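Local coordinates for Rna-directed RNA polymerase (Infectious pancreatic necrosis virus, PDB 3ZED), which probably catalyses RNA-templated RNA synthesis from ribonucleoside triphosphates, replicating and transcribing the viral double-stranded genome, and is also found covalently linked to the genomic RNA, at residues B[185-190]-B[412-417]; B[386-391]-B[478-483]; B[397-402]-B[498-503]; B[485-490]-B[511-516]. All coordinates share one frame; numbering follows the deposited sequence.

Contact 1. Residues B[185-190]-B[412-417]; sequences KTPKTV and PQHMQA
Thr186 and Gln413 bring the two backbones closest together, CA to CA 5.7 Å. Thr186 is the N-cap of the single-turn helix 187-190, which Val190 N closes onto Thr186 O, while 412-417 forms the opening turns of helix 412-426. The two segments thus meet where each one is starting a helix. From the Thr186 side the contact is made by methyl CG2, which sits anti to the carbonyl carbon and lies 3.3 Å from Gln413 OE1. The Gln413 chain folds back at chi2 (75°), so CB, CG and CD all line up along that methyl. On the far side of Thr186, OG1 shares a hydrogen bond with Thr189 OG1 (3.1 Å) inside the little helix. Pro187 makes the second half of the contact. Its CD stands over the centre of the His414 ring, 4.0 Å from the centroid and 9° off the normal, a CH-pi contact, and Pro187 CG reaches on toward His414 CD2. The ring is also held at its rim: a water in its plane lies 2.8 Å from NE2 and donates to Lys185 O (3.0 Å), and ND1 is bonded to Thr411 N. Lys185 O itself approaches His414 CE1 obliquely, at 3.1 Å. With Pro187 above and polar partners at both nitrogens, rotation of the imidazole should be restricted. Lys185 NZ turns the other way, to Glu509 O. Around this palm contact, Met483 and Ile486 of helix 476-493 pack on His414, and Leu197 of helix 194-204 touches both Pro187 and Ala417.

Contact 2. Residues B[386-391]-B[478-483]; sequences YADNIY and LNNHLM
His481 presents its ring to the backbone of Ala387, and ND1 accepts from Ala387 N at 3.0 Å, with an N-H...N angle of 154°. The donor is tilted 21° from the imidazole plane, near the ring edge. CG of His481 is anti to its own backbone N (chi1 -162°), which swings the ring off the helix toward the hairpin; NE2, across the ring, is bonded to Thr204 O, so both nitrogens are engaged. One helix position earlier, Asn480 points at the next peptide. Its CB rests 3.6 Å from Asp388 N and 4.0 Å from Ala387 CB. Beyond CB the Asn480 amide and the Asp388 carboxylate run side by side in the same direction, ND2 4.1 Å from Asp388 OD1, too far for a hydrogen bond. Ala387 O also meets the helix backbone through a CA-H...O contact from His481 CA (3.6 Å), and it accepts from Ser484 OG. Ala387 occupies the second position of a type II' turn, Tyr386 to Asn389, with positive phi. This turn carries Ala-Asp-Asn, the birnavirus counterpart of the Gly-Asp-Asp of polymerase motif C. The contact therefore joins the motif C hairpin to the helix of motif B. Phe477 packs against both the Tyr386 and His481 rings, strand 397-403 pairs alongside strand 389-394, and helix 412-426 backs Met483 through His414.

Contact 3. Residues B[397-402]-B[498-503]; sequences TWYSID and NPMTKE
Pro499 lies against one face of the Tyr399 ring, its CG 3.9 Å from the centroid and 20° off the normal, displaced toward the rim. The pyrrolidine crosses the tyrosine at about a right angle: Pro499 CG makes the CH-pi contact, while Pro499 CB and CD lie near Tyr399 CD1 and CE2. Ile401, two residues along the strand and pointing to the same side, adds CD1 at 4.2 Å from Pro499 CG. Met500 comes in obliquely at Tyr399 CE1, with CG at 3.7 Å and SD at 3.9 Å; the bend at chi2 (-42°) turns SD back to the ring in an oblique Met-aromatic contact. Strand 397-403 lies between strands 389-394 and 515-521 in the antiparallel palm sheet and carries Asp402 near its end, in the position expected of polymerase motif A. The 498-501 type I turn, which follows helix 476-493 and precedes helix 502-505, packs on it. The Tyr399 hydroxyl marks the polar edge. Tyr399 OH accepts from Asn498 ND2 at 2.9 Å and lies close to the amide plane, which stands almost perpendicular to the phenol ring (85°). Asn498 is held in place for this bond: OD1 accepts from Met500 N (2.9 Å), forming an Asx turn, and ND2 also bonds Asp395 OD2. Asn498 O takes two donors, Thr501 N and Thr501 OG1 (2.7 Å), at the N-cap of the next helix.

Contact 4. Residues B[485-490]-B[511-516]; sequences TIVVAE and TGINFK. With K (potassium ion), chain K.
Thr511 faces helix 476-493, and its CB lies 4.1 Å from Ile486 CG2. From there the side chain forks. Methyl CG2 enters between two helix residues one turn apart, 3.8 Å from Ile486 CG2 and 3.7 Å from Glu490 CG, sliding past both side chains in the reverse direction. Hydroxyl OG1, placed between the backbone N and the carbonyl carbon (chi1 63°), lies beside Val487 CG2 but has its polar partners elsewhere: it accepts from Ile513 N at 3.2 Å, an ST turn, and is bonded to Leu507 O. Val487 splits its own methyls, CG2 meeting Ile513 CG2 at 3.9 Å and CG1 meeting Phe515 CE2 at 3.9 Å, obliquely to the ring. Glu490 gives only its aliphatic stem; its carboxylate turns to Lys510 and Tyr192. Gly512 leaves helix 507-511 with positive phi (75°). Beyond this buried apolar layer the loop turns its oxygens to a potassium ion, bound by Gly512 O at 2.6 Å and Asn514 OD1 at 2.8 Å. Val177, Asn182, Asn184 and Asn409 complete a six-residue site of backbone and asparagine oxygens, where the chain enters strand 515-521, at one edge of the palm sheet.

Overall arrangement
All four contacts lie in the palm. Helix 476-493, the motif B helix, is common to contacts 2 and 4, whose centres are about 9 Å apart, and it also packs on His414 of contact 1, about 12 Å from contact 4. Contacts 2, 3 and 4 reach neighbouring strands of one antiparallel sheet, in the order 389-394, 397-403, 515-521; contacts 1 and 3 are farthest apart, about 24 Å between centres. Along the chain, contact 1 crosses contact 2, both close before contact 4 opens, and contact 3 interleaves with each of the other three. The motif C hairpin precedes the motif A strand, which precedes the motif B helix, consistent with the permuted C-A-B palm of birnavirus polymerases.

Contact 1. Residues B[185-190]-B[412-417]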
loop_
_atom_site.group_PDB
_atom_site.type_symbol
_atom_site.label_atom_id
_atom_site.label_comp_id
_atom_site.label_asym_id
_atom_site.label_seq_id
_atom_site.Cartn_x
_atom_site.Cartn_y
_atom_site.Cartn_z
ATOM N N LYS B 185 4.794 20.449 0.666
ATOM C CA LYS B 185 6.110 20.964 0.279
ATOM C C LYS B 185 6.891 19.876 -0.419
ATOM O O LYS B 185 6.869 18.724 0.005
ATOM C CB LYS B 185 6.897 21.481 1.488
ATOM C CG LYS B 185 6.332 22.755 2.087
ATOM C CD LYS B 185 7.069 23.154 3.323
ATOM C CE LYS B 185 6.533 24.488 3.805
ATOM N NZ LYS B 185 7.379 25.037 4.875
ATOM N N THR B 186 7.589 20.229 -1.475
ATOM C CA THR B 186 8.450 19.272 -2.162
ATOM C C THR B 186 9.668 19.012 -1.255
ATOM O O THR B 186 10.035 19.917 -0.490
ATOM C CB THR B 186 8.903 19.833 -3.533
ATOM O OG1 THR B 186 9.692 21.017 -3.323
ATOM C CG2 THR B 186 7.735 20.118 -4.469
ATOM N N PRO B 187 10.365 17.860 -1.376
ATOM C CA PRO B 187 11.617 17.678 -0.602
ATOM C C PRO B 187 12.621 18.842 -0.767
ATOM O O PRO B 187 13.279 19.216 0.212
ATOM C CB PRO B 187 12.191 16.391 -1.187
ATOM C CG PRO B 187 10.980 15.623 -1.645
ATOM C CD PRO B 187 10.069 16.674 -2.212
ATOM N N LYS B 188 12.709 19.439 -1.991
ATOM C CA LYS B 188 13.599 20.569 -2.271
ATOM C C LYS B 188 13.241 21.779 -1.370
ATOM O O LYS B 188 14.146 22.361 -0.774
ATOM C CB LYS B 188 13.576 20.952 -3.767
ATOM C CG LYS B 188 14.459 22.147 -4.108
ATOM C CD LYS B 188 14.336 22.549 -5.568
ATOM C CE LYS B 188 15.100 23.812 -5.900
ATOM N NZ LYS B 188 14.718 24.372 -7.225
ATOM N N THR B 189 11.933 22.121 -1.250
ATOM C CA THR B 189 11.430 23.235 -0.421
ATOM C C THR B 189 11.802 22.996 1.060
ATOM O O THR B 189 12.188 23.945 1.734
ATOM C CB THR B 189 9.902 23.413 -0.632
ATOM O OG1 THR B 189 9.676 23.797 -1.985
ATOM C CG2 THR B 189 9.265 24.467 0.285
ATOM N N VAL B 190 11.713 21.736 1.545
ATOM C CA VAL B 190 12.061 21.347 2.924
ATOM C C VAL B 190 13.600 21.503 3.134
ATOM O O VAL B 190 14.035 21.864 4.231
ATOM C CB VAL B 190 11.536 19.928 3.284
ATOM C CG1 VAL B 190 11.873 19.545 4.730
ATOM C CG2 VAL B 190 10.030 19.829 3.050
ATOM N N PRO B 412 4.383 15.257 -6.621
ATOM C CA PRO B 412 5.037 14.411 -7.638
ATOM C C PRO B 412 6.544 14.268 -7.358
ATOM O O PRO B 412 7.113 13.210 -7.621
ATOM C CB PRO B 412 4.756 15.156 -8.947
ATOM C CG PRO B 412 3.483 15.934 -8.663
ATOM C CD PRO B 412 3.662 16.389 -7.242
ATOM N N GLN B 413 7.152 15.297 -6.720
ATOM C CA GLN B 413 8.570 15.359 -6.353
ATOM C C GLN B 413 8.943 14.341 -5.274
ATOM O O GLN B 413 10.077 13.871 -5.278
ATOM C CB GLN B 413 8.976 16.780 -5.926
ATOM C CG GLN B 413 9.091 17.767 -7.132
ATOM C CD GLN B 413 7.739 18.215 -7.685
ATOM O OE1 GLN B 413 6.707 18.193 -6.990
ATOM N NE2 GLN B 413 7.696 18.585 -8.956
ATOM N N HIS B 414 8.009 13.977 -4.378
ATOM C CA HIS B 414 8.252 12.915 -3.389
ATOM C C HIS B 414 8.419 11.577 -4.113
ATOM O O HIS B 414 9.358 10.835 -3.826
ATOM C CB HIS B 414 7.108 12.813 -2.377
ATOM C CG HIS B 414 7.111 13.877 -1.333
ATOM N ND1 HIS B 414 6.218 14.932 -1.389
ATOM C CD2 HIS B 414 7.873 13.998 -0.218
ATOM C CE1 HIS B 414 6.467 15.670 -0.313
ATOM N NE2 HIS B 414 7.454 15.147 0.424
ATOM N N MET B 415 7.522 11.289 -5.084
ATOM C CA MET B 415 7.602 10.045 -5.852
ATOM C C MET B 415 8.850 10.033 -6.735
ATOM O O MET B 415 9.465 8.983 -6.900
ATOM C CB MET B 415 6.340 9.831 -6.696
ATOM C CG MET B 415 6.379 8.547 -7.482
ATOM S SD MET B 415 4.763 8.083 -8.063
ATOM C CE MET B 415 5.227 6.774 -9.159
ATOM N N GLN B 416 9.222 11.203 -7.290
ATOM C CA GLN B 416 10.413 11.340 -8.114
ATOM C C GLN B 416 11.674 10.985 -7.296
ATOM O O GLN B 416 12.557 10.311 -7.820
ATOM C CB GLN B 416 10.501 12.756 -8.673
ATOM C CG GLN B 416 11.572 12.907 -9.745
ATOM C CD GLN B 416 11.523 14.274 -10.336
ATOM O OE1 GLN B 416 11.641 15.280 -9.630
ATOM N NE2 GLN B 416 11.338 14.338 -11.638
ATOM N N ALA B 417 11.745 11.434 -6.021
ATOM C CA ALA B 417 12.858 11.127 -5.102
ATOM C C ALA B 417 12.894 9.613 -4.790
ATOM O O ALA B 417 13.978 9.030 -4.709
ATOM C CB ALA B 417 12.734 11.940 -3.820
HETATM O O HOH W 1 8.135 17.197 2.221
#

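Contact 2. Residues B[386-391]-B[478-483]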
loop_
_atom_site.group_PDB
_atom_site.type_symbol
_atom_site.label_atom_id
_atom_site.label_comp_id
_atom_site.label_asym_id
_atom_site.label_seq_id
_atom_site.Cartn_x
_atom_site.Cartn_y
_atom_site.Cartn_z
ATOM N N TYR B 386 6.644 2.499 9.008
ATOM C CA TYR B 386 5.892 1.675 8.083
ATOM C C TYR B 386 4.969 2.566 7.267
ATOM O O TYR B 386 3.889 2.904 7.757
ATOM C CB TYR B 386 5.093 0.576 8.809
ATOM C CG TYR B 386 4.512 -0.434 7.836
ATOM C CD1 TYR B 386 3.263 -0.235 7.253
ATOM C CD2 TYR B 386 5.219 -1.575 7.485
ATOM C CE1 TYR B 386 2.742 -1.137 6.324
ATOM C CE2 TYR B 386 4.698 -2.498 6.579
ATOM C CZ TYR B 386 3.462 -2.270 5.993
ATOM O OH TYR B 386 2.937 -3.155 5.092
ATOM N N ALA B 387 5.368 2.934 6.018
ATOM C CA ALA B 387 4.547 3.804 5.153
ATOM C C ALA B 387 4.140 5.083 5.939
ATOM O O ALA B 387 5.030 5.749 6.470
ATOM C CB ALA B 387 3.317 3.040 4.626
ATOM N N ASP B 388 2.828 5.375 6.098
ATOM C CA ASP B 388 2.326 6.551 6.838
ATOM C C ASP B 388 2.284 6.346 8.376
ATOM O O ASP B 388 1.777 7.218 9.070
ATOM C CB ASP B 388 0.928 6.970 6.329
ATOM C CG ASP B 388 -0.112 5.852 6.329
ATOM O OD1 ASP B 388 0.274 4.667 6.120
ATOM O OD2 ASP B 388 -1.317 6.166 6.458
ATOM N N ASN B 389 2.867 5.244 8.913
ATOM C CA ASN B 389 2.896 5.005 10.359
ATOM C C ASN B 389 4.293 5.214 10.945
ATOM O O ASN B 389 5.268 4.596 10.493
ATOM C CB ASN B 389 2.427 3.572 10.713
ATOM C CG ASN B 389 1.097 3.143 10.127
ATOM O OD1 ASN B 389 1.029 2.238 9.310
ATOM N ND2 ASN B 389 0.010 3.785 10.513
ATOM N N ILE B 390 4.377 6.038 11.989
ATOM C CA ILE B 390 5.624 6.275 12.727
ATOM C C ILE B 390 5.400 5.826 14.164
ATOM O O ILE B 390 4.348 6.107 14.742
ATOM C CB ILE B 390 6.104 7.754 12.667
ATOM C CG1 ILE B 390 6.364 8.203 11.225
ATOM C CG2 ILE B 390 7.320 8.025 13.578
ATOM C CD1 ILE B 390 6.271 9.771 11.020
ATOM N N TYR B 391 6.389 5.125 14.732
ATOM C CA TYR B 391 6.371 4.713 16.131
ATOM C C TYR B 391 7.601 5.272 16.780
ATOM O O TYR B 391 8.697 5.077 16.256
ATOM C CB TYR B 391 6.307 3.182 16.270
ATOM C CG TYR B 391 5.070 2.611 15.613
ATOM C CD1 TYR B 391 3.835 2.629 16.267
ATOM C CD2 TYR B 391 5.112 2.129 14.304
ATOM C CE1 TYR B 391 2.687 2.142 15.649
ATOM C CE2 TYR B 391 3.969 1.624 13.685
ATOM C CZ TYR B 391 2.758 1.642 14.358
ATOM O OH TYR B 391 1.637 1.160 13.743
ATOM N N LEU B 478 5.561 3.089 -0.725
ATOM C CA LEU B 478 6.887 3.688 -0.914
ATOM C C LEU B 478 6.880 5.202 -0.735
ATOM O O LEU B 478 7.720 5.731 -0.012
ATOM C CB LEU B 478 7.480 3.316 -2.301
ATOM C CG LEU B 478 7.833 1.842 -2.508
ATOM C CD1 LEU B 478 8.180 1.553 -3.949
ATOM C CD2 LEU B 478 8.958 1.412 -1.593
ATOM N N ASN B 479 5.924 5.889 -1.359
ATOM C CA ASN B 479 5.805 7.347 -1.254
ATOM C C ASN B 479 5.429 7.773 0.172
ATOM O O ASN B 479 5.978 8.739 0.665
ATOM C CB ASN B 479 4.791 7.886 -2.265
ATOM C CG ASN B 479 5.183 7.691 -3.703
ATOM O OD1 ASN B 479 6.357 7.556 -4.033
ATOM N ND2 ASN B 479 4.202 7.710 -4.595
ATOM N N ASN B 480 4.529 7.042 0.835
ATOM C CA ASN B 480 4.152 7.337 2.222
ATOM C C ASN B 480 5.335 7.101 3.162
ATOM O O ASN B 480 5.576 7.909 4.058
ATOM C CB ASN B 480 2.952 6.483 2.646
ATOM C CG ASN B 480 1.611 7.009 2.178
ATOM O OD1 ASN B 480 1.483 8.120 1.681
ATOM N ND2 ASN B 480 0.579 6.211 2.314
ATOM N N HIS B 481 6.112 6.009 2.924
ATOM C CA HIS B 481 7.294 5.676 3.731
ATOM C C HIS B 481 8.366 6.778 3.618
ATOM O O HIS B 481 9.013 7.105 4.615
ATOM C CB HIS B 481 7.851 4.305 3.312
ATOM C CG HIS B 481 8.769 3.675 4.325
ATOM N ND1 HIS B 481 8.298 2.758 5.259
ATOM C CD2 HIS B 481 10.107 3.817 4.486
ATOM C CE1 HIS B 481 9.363 2.362 5.941
ATOM N NE2 HIS B 481 10.470 2.993 5.531
ATOM N N LEU B 482 8.526 7.368 2.417
ATOM C CA LEU B 482 9.470 8.467 2.202
ATOM C C LEU B 482 9.026 9.729 3.001
ATOM O O LEU B 482 9.858 10.388 3.639
ATOM C CB LEU B 482 9.623 8.762 0.703
ATOM C CG LEU B 482 10.348 10.064 0.261
ATOM C CD1 LEU B 482 11.678 10.250 0.977
ATOM C CD2 LEU B 482 10.682 9.977 -1.184
ATOM N N MET B 483 7.731 10.044 2.978
ATOM C CA MET B 483 7.192 11.190 3.725
ATOM C C MET B 483 7.417 11.022 5.230
ATOM O O MET B 483 7.872 11.969 5.873
ATOM C CB MET B 483 5.727 11.435 3.393
ATOM C CG MET B 483 5.546 11.952 1.979
ATOM S SD MET B 483 3.872 12.518 1.628
ATOM C CE MET B 483 2.988 10.964 1.594
#

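Contact 3. Residues B[397-402]-B[498-503]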
loop_
_atom_site.group_PDB
_atom_site.type_symbol
_atom_site.label_atom_id
_atom_site.label_comp_id
_atom_site.label_asym_id
_atom_site.label_seq_id
_atom_site.Cartn_x
_atom_site.Cartn_y
_atom_site.Cartn_z
ATOM N N THR B 397 7.813 6.405 27.170
ATOM C CA THR B 397 6.499 6.504 26.538
ATOM C C THR B 397 6.564 5.983 25.092
ATOM O O THR B 397 7.543 6.214 24.390
ATOM C CB THR B 397 5.979 7.973 26.594
ATOM O OG1 THR B 397 6.213 8.550 27.882
ATOM C CG2 THR B 397 4.497 8.094 26.253
ATOM N N TRP B 398 5.504 5.300 24.662
ATOM C CA TRP B 398 5.328 4.781 23.308
ATOM C C TRP B 398 4.331 5.684 22.572
ATOM O O TRP B 398 3.207 5.913 23.057
ATOM C CB TRP B 398 4.842 3.315 23.340
ATOM C CG TRP B 398 4.541 2.734 21.988
ATOM C CD1 TRP B 398 3.323 2.667 21.379
ATOM C CD2 TRP B 398 5.479 2.106 21.084
ATOM N NE1 TRP B 398 3.436 2.019 20.164
ATOM C CE2 TRP B 398 4.745 1.651 19.967
ATOM C CE3 TRP B 398 6.858 1.850 21.134
ATOM C CZ2 TRP B 398 5.342 0.950 18.909
ATOM C CZ3 TRP B 398 7.460 1.191 20.064
ATOM C CH2 TRP B 398 6.706 0.741 18.973
ATOM N N TYR B 399 4.764 6.225 21.426
ATOM C CA TYR B 399 3.925 7.094 20.611
ATOM C C TYR B 399 3.658 6.493 19.251
ATOM O O TYR B 399 4.575 6.049 18.571
ATOM C CB TYR B 399 4.548 8.488 20.422
ATOM C CG TYR B 399 4.838 9.213 21.715
ATOM C CD1 TYR B 399 3.874 10.019 22.317
ATOM C CD2 TYR B 399 6.087 9.117 22.324
ATOM C CE1 TYR B 399 4.146 10.707 23.500
ATOM C CE2 TYR B 399 6.370 9.802 23.503
ATOM C CZ TYR B 399 5.397 10.598 24.089
ATOM O OH TYR B 399 5.667 11.253 25.271
ATOM N N SER B 400 2.404 6.500 18.863
ATOM C CA SER B 400 1.976 6.099 17.541
ATOM C C SER B 400 1.586 7.369 16.812
ATOM O O SER B 400 0.684 8.078 17.266
ATOM C CB SER B 400 0.820 5.111 17.623
ATOM O OG SER B 400 0.408 4.735 16.322
ATOM N N ILE B 401 2.344 7.713 15.757
ATOM C CA ILE B 401 2.124 8.918 14.966
ATOM C C ILE B 401 1.748 8.497 13.553
ATOM O O ILE B 401 2.469 7.716 12.928
ATOM C CB ILE B 401 3.371 9.876 14.992
ATOM C CG1 ILE B 401 3.728 10.307 16.425
ATOM C CG2 ILE B 401 3.190 11.106 14.077
ATOM C CD1 ILE B 401 5.042 9.868 16.836
ATOM N N ASP B 402 0.618 9.006 13.053
ATOM C CA ASP B 402 0.192 8.709 11.691
ATOM C C ASP B 402 0.150 9.957 10.888
ATOM O O ASP B 402 -0.335 10.981 11.385
ATOM C CB ASP B 402 -1.198 8.061 11.654
ATOM C CG ASP B 402 -1.266 6.631 12.156
ATOM O OD1 ASP B 402 -0.195 6.018 12.362
ATOM O OD2 ASP B 402 -2.387 6.126 12.337
ATOM N N ASN B 498 9.905 15.787 22.188
ATOM C CA ASN B 498 8.843 14.880 22.576
ATOM C C ASN B 498 7.618 15.076 21.663
ATOM O O ASN B 498 7.213 16.209 21.436
ATOM C CB ASN B 498 8.477 15.069 24.050
ATOM C CG ASN B 498 7.443 14.095 24.528
ATOM O OD1 ASN B 498 6.248 14.240 24.243
ATOM N ND2 ASN B 498 7.891 13.039 25.194
ATOM N N PRO B 499 7.013 13.986 21.138
ATOM C CA PRO B 499 5.857 14.135 20.238
ATOM C C PRO B 499 4.676 14.968 20.776
ATOM O O PRO B 499 3.900 15.462 19.954
ATOM C CB PRO B 499 5.441 12.682 19.975
ATOM C CG PRO B 499 6.720 11.937 20.038
ATOM C CD PRO B 499 7.409 12.564 21.234
ATOM N N MET B 500 4.557 15.173 22.109
ATOM C CA MET B 500 3.437 15.938 22.693
ATOM C C MET B 500 3.705 17.448 22.797
ATOM O O MET B 500 2.833 18.192 23.257
ATOM C CB MET B 500 3.065 15.422 24.095
ATOM C CG MET B 500 2.554 13.984 24.150
ATOM S SD MET B 500 1.390 13.439 22.861
ATOM C CE MET B 500 0.008 14.518 23.127
ATOM N N THR B 501 4.906 17.893 22.414
ATOM C CA THR B 501 5.321 19.289 22.515
ATOM C C THR B 501 5.036 20.058 21.215
ATOM O O THR B 501 4.899 19.451 20.152
ATOM C CB THR B 501 6.821 19.362 22.878
ATOM O OG1 THR B 501 7.602 18.850 21.793
ATOM C CG2 THR B 501 7.156 18.617 24.163
ATOM N N LYS B 502 4.983 21.401 21.305
ATOM C CA LYS B 502 4.788 22.319 20.182
ATOM C C LYS B 502 5.921 22.144 19.173
ATOM O O LYS B 502 5.660 22.154 17.974
ATOM C CB LYS B 502 4.731 23.773 20.677
ATOM C CG LYS B 502 4.300 24.771 19.608
ATOM C CD LYS B 502 4.951 26.136 19.815
ATOM C CE LYS B 502 4.987 26.972 18.557
ATOM N NZ LYS B 502 3.625 27.332 18.073
ATOM N N GLU B 503 7.167 21.946 19.675
ATOM C CA GLU B 503 8.394 21.730 18.901
ATOM C C GLU B 503 8.256 20.558 17.932
ATOM O O GLU B 503 8.788 20.635 16.826
ATOM C CB GLU B 503 9.606 21.491 19.822
ATOM C CG GLU B 503 10.073 22.713 20.597
ATOM C CD GLU B 503 9.250 23.093 21.814
ATOM O OE1 GLU B 503 8.731 22.184 22.502
ATOM O OE2 GLU B 503 9.118 24.310 22.076
#

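Contact 4. Residues B[485-490]-B[511-516]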
loop_
_atom_site.group_PDB
_atom_site.type_symbol
_atom_site.label_atom_id
_atom_site.label_comp_id
_atom_site.label_asym_id
_atom_site.label_seq_id
_atom_site.Cartn_x
_atom_site.Cartn_y
_atom_site.Cartn_z
ATOM N N THR B 485 9.818 9.236 6.561
ATOM C CA THR B 485 11.287 9.341 6.664
ATOM C C THR B 485 11.706 10.819 6.851
ATOM O O THR B 485 12.580 11.113 7.672
ATOM C CB THR B 485 11.941 8.690 5.426
ATOM O OG1 THR B 485 11.740 7.281 5.526
ATOM C CG2 THR B 485 13.433 9.001 5.295
ATOM N N ILE B 486 11.059 11.733 6.094
ATOM C CA ILE B 486 11.303 13.172 6.149
ATOM C C ILE B 486 10.903 13.707 7.540
ATOM O O ILE B 486 11.681 14.446 8.154
ATOM C CB ILE B 486 10.570 13.916 4.989
ATOM C CG1 ILE B 486 11.198 13.547 3.625
ATOM C CG2 ILE B 486 10.536 15.454 5.238
ATOM C CD1 ILE B 486 10.444 14.035 2.354
ATOM N N VAL B 487 9.708 13.311 8.036
ATOM C CA VAL B 487 9.211 13.727 9.347
ATOM C C VAL B 487 10.197 13.233 10.448
ATOM O O VAL B 487 10.589 14.021 11.310
ATOM C CB VAL B 487 7.737 13.259 9.589
ATOM C CG1 VAL B 487 7.292 13.501 11.034
ATOM C CG2 VAL B 487 6.771 13.933 8.615
ATOM N N VAL B 488 10.642 11.965 10.362
ATOM C CA VAL B 488 11.569 11.348 11.334
ATOM C C VAL B 488 12.947 12.034 11.261
ATOM O O VAL B 488 13.480 12.384 12.311
ATOM C CB VAL B 488 11.661 9.802 11.177
ATOM C CG1 VAL B 488 12.796 9.210 12.010
ATOM C CG2 VAL B 488 10.335 9.149 11.548
ATOM N N ALA B 489 13.490 12.273 10.046
ATOM C CA ALA B 489 14.772 12.973 9.870
ATOM C C ALA B 489 14.738 14.374 10.517
ATOM O O ALA B 489 15.720 14.791 11.132
ATOM C CB ALA B 489 15.107 13.091 8.394
ATOM N N GLU B 490 13.597 15.082 10.393
ATOM C CA GLU B 490 13.411 16.417 10.964
ATOM C C GLU B 490 13.269 16.339 12.490
ATOM O O GLU B 490 13.742 17.233 13.169
ATOM C CB GLU B 490 12.216 17.146 10.321
ATOM C CG GLU B 490 12.517 17.661 8.922
ATOM C CD GLU B 490 13.616 18.700 8.828
ATOM O OE1 GLU B 490 13.699 19.587 9.712
ATOM O OE2 GLU B 490 14.403 18.620 7.861
ATOM N N THR B 511 7.923 20.467 7.283
ATOM C CA THR B 511 7.937 19.415 6.256
ATOM C C THR B 511 6.810 19.515 5.193
ATOM O O THR B 511 6.894 18.848 4.160
ATOM C CB THR B 511 7.847 18.023 6.934
ATOM O OG1 THR B 511 6.601 17.914 7.630
ATOM C CG2 THR B 511 9.009 17.735 7.880
ATOM N N GLY B 512 5.746 20.265 5.485
ATOM C CA GLY B 512 4.571 20.366 4.613
ATOM C C GLY B 512 3.723 19.102 4.709
ATOM O O GLY B 512 2.814 18.891 3.896
ATOM N N ILE B 513 4.031 18.239 5.721
ATOM C CA ILE B 513 3.384 16.948 5.938
ATOM C C ILE B 513 2.575 17.013 7.236
ATOM O O ILE B 513 3.135 17.249 8.308
ATOM C CB ILE B 513 4.426 15.779 5.929
ATOM C CG1 ILE B 513 5.178 15.722 4.583
ATOM C CG2 ILE B 513 3.740 14.419 6.202
ATOM C CD1 ILE B 513 6.564 15.009 4.613
ATOM N N ASN B 514 1.255 16.817 7.125
ATOM C CA ASN B 514 0.331 16.785 8.261
ATOM C C ASN B 514 0.434 15.451 8.960
ATOM O O ASN B 514 0.521 14.415 8.303
ATOM C CB ASN B 514 -1.118 17.003 7.795
ATOM C CG ASN B 514 -1.412 18.316 7.130
ATOM O OD1 ASN B 514 -0.567 18.911 6.477
ATOM N ND2 ASN B 514 -2.639 18.768 7.228
ATOM N N PHE B 515 0.374 15.457 10.282
ATOM C CA PHE B 515 0.410 14.209 11.044
ATOM C C PHE B 515 -0.273 14.423 12.361
ATOM O O PHE B 515 -0.450 15.567 12.798
ATOM C CB PHE B 515 1.867 13.723 11.265
ATOM C CG PHE B 515 2.815 14.744 11.872
ATOM C CD1 PHE B 515 2.757 15.057 13.226
ATOM C CD2 PHE B 515 3.779 15.373 11.092
ATOM C CE1 PHE B 515 3.611 16.022 13.775
ATOM C CE2 PHE B 515 4.659 16.307 11.647
ATOM C CZ PHE B 515 4.571 16.627 12.984
ATOM N N LYS B 516 -0.628 13.331 13.031
ATOM C CA LYS B 516 -1.202 13.437 14.367
ATOM C C LYS B 516 -0.775 12.285 15.227
ATOM O O LYS B 516 -0.489 11.188 14.739
ATOM C CB LYS B 516 -2.729 13.636 14.412
ATOM C CG LYS B 516 -3.602 12.783 13.514
ATOM C CD LYS B 516 -5.061 13.252 13.649
ATOM C CE LYS B 516 -5.937 12.865 12.478
ATOM N NZ LYS B 516 -6.836 11.725 12.803
HETATM K K K K . 0.184 18.861 3.794
#